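Local coordinates for protein N-methyltransferase (Streptoalloteichus sp. ATCC 53650, PDB 5BSZ) that probably transfers a methyl group from S-adenosylmethionine to an amino sugar, as a sugar N-methyltransferase of the kedarcidin pathway, at residues A[145-150]-A[238-243]. Numbering follows the deposited sequence.
Sequences VIDPWW and RGLFVG. With THM (thymidine), chain G.
I146 and F241 form a hydrogen-bonded antiparallel pair: I146 N donates to F241 O at 2.8 Å and F241 N to I146 O at 2.9 Å. Beside it V145 faces V242 as a non-hydrogen-bonded pair; past I146 the regular pairing gives way to loop, and side chains take over. R238 does most of this work. Its NH2 comes to D147 OD1 from above the carboxylate plane, 2.9 Å away, in a salt bridge, while a water held by R238 NE, D147 OD1 and G239 O links the two segments. D147 CG stands anti to the backbone N (chi1 -179°), which carries the carboxylate out toward the guanidinium. W150 illustrates how an aromatic ring can serve two partners: R238 CD lies over one face, 3.5 Å from the centroid of the six-membered ring in a CH-pi contact, its guanidinium adds a cation-pi interaction with the five-membered ring, and the thymine base of thymidine lies flat over the opposite face, its C5 3.3 Å from W150 CZ2. R238 thus backs a wall of the nucleoside pocket. Nearer the strands, P148 CG packs at the edge of the F241 ring, 3.7 Å from CE2. The pairing joins strand 143-146 to the antiparallel strand 240-245 of the Rossmann-like methyltransferase sheet, with helix 213-222 packed on F241 and helix 30-44 on V145 and V242, while D147 OD2 accepts a hydrogen bond from the backbone N of T115, a residue of the S-adenosyl-L-homocysteine site.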
loop_
_atom_site.group_PDB
_atom_site.type_symbol
_atom_site.label_atom_id
_atom_site.label_comp_id
_atom_site.label_asym_id
_atom_site.label_seq_id
_atom_site.Cartn_x
_atom_site.Cartn_y
_atom_site.Cartn_z
ATOM N N VAL A 145 -19.969 -29.668 20.356
ATOM C CA VAL A 145 -20.802 -28.728 19.567
ATOM C C VAL A 145 -19.952 -27.938 18.573
ATOM O O VAL A 145 -19.080 -27.125 18.925
ATOM C CB VAL A 145 -21.559 -27.742 20.465
ATOM C CG1 VAL A 145 -22.520 -26.869 19.715
ATOM C CG2 VAL A 145 -22.308 -28.434 21.600
ATOM N N ILE A 146 -20.256 -28.138 17.298
ATOM C CA ILE A 146 -19.573 -27.395 16.201
ATOM C C ILE A 146 -20.561 -26.495 15.475
ATOM O O ILE A 146 -21.627 -26.959 15.027
ATOM C CB ILE A 146 -18.994 -28.382 15.193
ATOM C CG1 ILE A 146 -17.962 -29.271 15.878
ATOM C CG2 ILE A 146 -18.389 -27.639 14.004
ATOM C CD1 ILE A 146 -17.511 -30.436 15.021
ATOM N N ASP A 147 -20.247 -25.201 15.499
ATOM C CA ASP A 147 -20.919 -24.196 14.702
ATOM C C ASP A 147 -20.131 -24.128 13.384
ATOM O O ASP A 147 -19.070 -23.507 13.313
ATOM C CB ASP A 147 -20.902 -22.837 15.418
ATOM C CG ASP A 147 -21.627 -21.724 14.632
ATOM O OD1 ASP A 147 -22.342 -22.042 13.638
ATOM O OD2 ASP A 147 -21.440 -20.527 14.998
ATOM N N PRO A 148 -20.594 -24.861 12.371
ATOM C CA PRO A 148 -19.842 -25.049 11.147
ATOM C C PRO A 148 -19.771 -23.761 10.346
ATOM O O PRO A 148 -20.552 -22.836 10.578
ATOM C CB PRO A 148 -20.663 -26.116 10.394
ATOM C CG PRO A 148 -22.051 -25.760 10.757
ATOM C CD PRO A 148 -21.973 -25.358 12.218
ATOM N N TRP A 149 -18.795 -23.680 9.455
ATOM C CA TRP A 149 -18.818 -22.634 8.413
ATOM C C TRP A 149 -19.771 -23.145 7.324
ATOM O O TRP A 149 -20.323 -24.282 7.445
ATOM C CB TRP A 149 -17.389 -22.422 7.884
ATOM C CG TRP A 149 -17.266 -21.342 6.833
ATOM C CD1 TRP A 149 -16.769 -21.510 5.573
ATOM C CD2 TRP A 149 -17.675 -19.967 6.908
ATOM N NE1 TRP A 149 -16.831 -20.342 4.882
ATOM C CE2 TRP A 149 -17.395 -19.377 5.671
ATOM C CE3 TRP A 149 -18.232 -19.172 7.902
ATOM C CZ2 TRP A 149 -17.665 -18.034 5.396
ATOM C CZ3 TRP A 149 -18.477 -17.829 7.631
ATOM C CH2 TRP A 149 -18.226 -17.282 6.373
ATOM N N TRP A 150 -20.018 -22.283 6.328
ATOM C CA TRP A 150 -20.835 -22.615 5.162
ATOM C C TRP A 150 -20.316 -23.792 4.360
ATOM O O TRP A 150 -19.141 -24.151 4.439
ATOM C CB TRP A 150 -21.136 -21.377 4.287
ATOM C CG TRP A 150 -21.729 -20.252 5.087
ATOM C CD1 TRP A 150 -21.067 -19.129 5.574
ATOM C CD2 TRP A 150 -23.071 -20.151 5.572
ATOM N NE1 TRP A 150 -21.942 -18.330 6.317
ATOM C CE2 TRP A 150 -23.175 -18.933 6.312
ATOM C CE3 TRP A 150 -24.217 -20.959 5.442
ATOM C CZ2 TRP A 150 -24.372 -18.545 6.935
ATOM C CZ3 TRP A 150 -25.410 -20.542 6.035
ATOM C CH2 TRP A 150 -25.478 -19.355 6.764
ATOM N N ARG A 238 -27.612 -23.317 8.115
ATOM C CA ARG A 238 -26.514 -24.215 8.459
ATOM C C ARG A 238 -26.582 -25.032 9.704
ATOM O O ARG A 238 -26.035 -26.112 9.731
ATOM C CB ARG A 238 -25.130 -23.585 8.371
ATOM C CG ARG A 238 -24.909 -22.333 9.128
ATOM C CD ARG A 238 -23.458 -21.892 8.869
ATOM N NE ARG A 238 -23.044 -21.298 10.156
ATOM C CZ ARG A 238 -22.171 -20.325 10.349
ATOM N NH1 ARG A 238 -21.590 -19.726 9.325
ATOM N NH2 ARG A 238 -21.849 -20.006 11.603
ATOM N N GLY A 239 -27.198 -24.520 10.744
ATOM C CA GLY A 239 -27.421 -25.378 11.868
ATOM C C GLY A 239 -26.180 -25.635 12.700
ATOM O O GLY A 239 -25.198 -24.856 12.644
ATOM N N LEU A 240 -26.251 -26.688 13.514
ATOM C CA LEU A 240 -25.114 -27.088 14.316
ATOM C C LEU A 240 -24.868 -28.542 14.111
ATOM O O LEU A 240 -25.827 -29.305 13.970
ATOM C CB LEU A 240 -25.375 -26.792 15.791
ATOM C CG LEU A 240 -25.510 -25.365 16.263
ATOM C CD1 LEU A 240 -25.742 -25.392 17.764
ATOM C CD2 LEU A 240 -24.301 -24.473 15.984
ATOM N N PHE A 241 -23.600 -28.945 14.141
ATOM C CA PHE A 241 -23.253 -30.353 14.240
ATOM C C PHE A 241 -22.876 -30.706 15.663
ATOM O O PHE A 241 -22.052 -30.013 16.296
ATOM C CB PHE A 241 -22.152 -30.732 13.271
ATOM C CG PHE A 241 -22.555 -30.585 11.841
ATOM C CD1 PHE A 241 -23.344 -31.554 11.217
ATOM C CD2 PHE A 241 -22.239 -29.443 11.136
ATOM C CE1 PHE A 241 -23.742 -31.388 9.900
ATOM C CE2 PHE A 241 -22.657 -29.258 9.832
ATOM C CZ PHE A 241 -23.393 -30.231 9.202
ATOM N N VAL A 242 -23.543 -31.735 16.173
ATOM C CA VAL A 242 -23.355 -32.146 17.588
ATOM C C VAL A 242 -23.018 -33.615 17.648
ATOM O O VAL A 242 -23.534 -34.412 16.849
ATOM C CB VAL A 242 -24.594 -31.864 18.443
ATOM C CG1 VAL A 242 -24.392 -32.308 19.889
ATOM C CG2 VAL A 242 -24.920 -30.375 18.418
ATOM N N GLY A 243 -22.128 -33.961 18.570
ATOM C CA GLY A 243 -21.731 -35.342 18.782
ATOM C C GLY A 243 -21.758 -35.642 20.268
ATOM O O GLY A 243 -21.389 -34.795 21.111
HETATM O "O5'" THM G . -21.128 -13.094 7.455
HETATM C "C5'" THM G . -20.992 -12.832 6.043
HETATM C "C4'" THM G . -20.537 -14.082 5.282
HETATM O "O4'" THM G . -21.664 -14.949 5.433
HETATM C "C3'" THM G . -20.303 -13.940 3.752
HETATM O "O3'" THM G . -18.976 -14.354 3.363
HETATM C "C2'" THM G . -21.364 -14.791 3.024
HETATM C "C1'" THM G . -21.920 -15.619 4.195
HETATM N N1 THM G . -23.314 -16.094 4.214
HETATM C C2 THM G . -23.438 -17.258 3.432
HETATM O O2 THM G . -22.412 -17.614 2.833
HETATM N N3 THM G . -24.577 -17.932 3.300
HETATM C C4 THM G . -25.669 -17.554 3.963
HETATM O O4 THM G . -26.753 -18.217 3.851
HETATM C C5 THM G . -25.558 -16.349 4.810
HETATM C C5M THM G . -26.836 -15.971 5.512
HETATM C C6 THM G . -24.358 -15.656 4.933
HETATM O O HOH W 1 -24.604 -22.208 12.435
#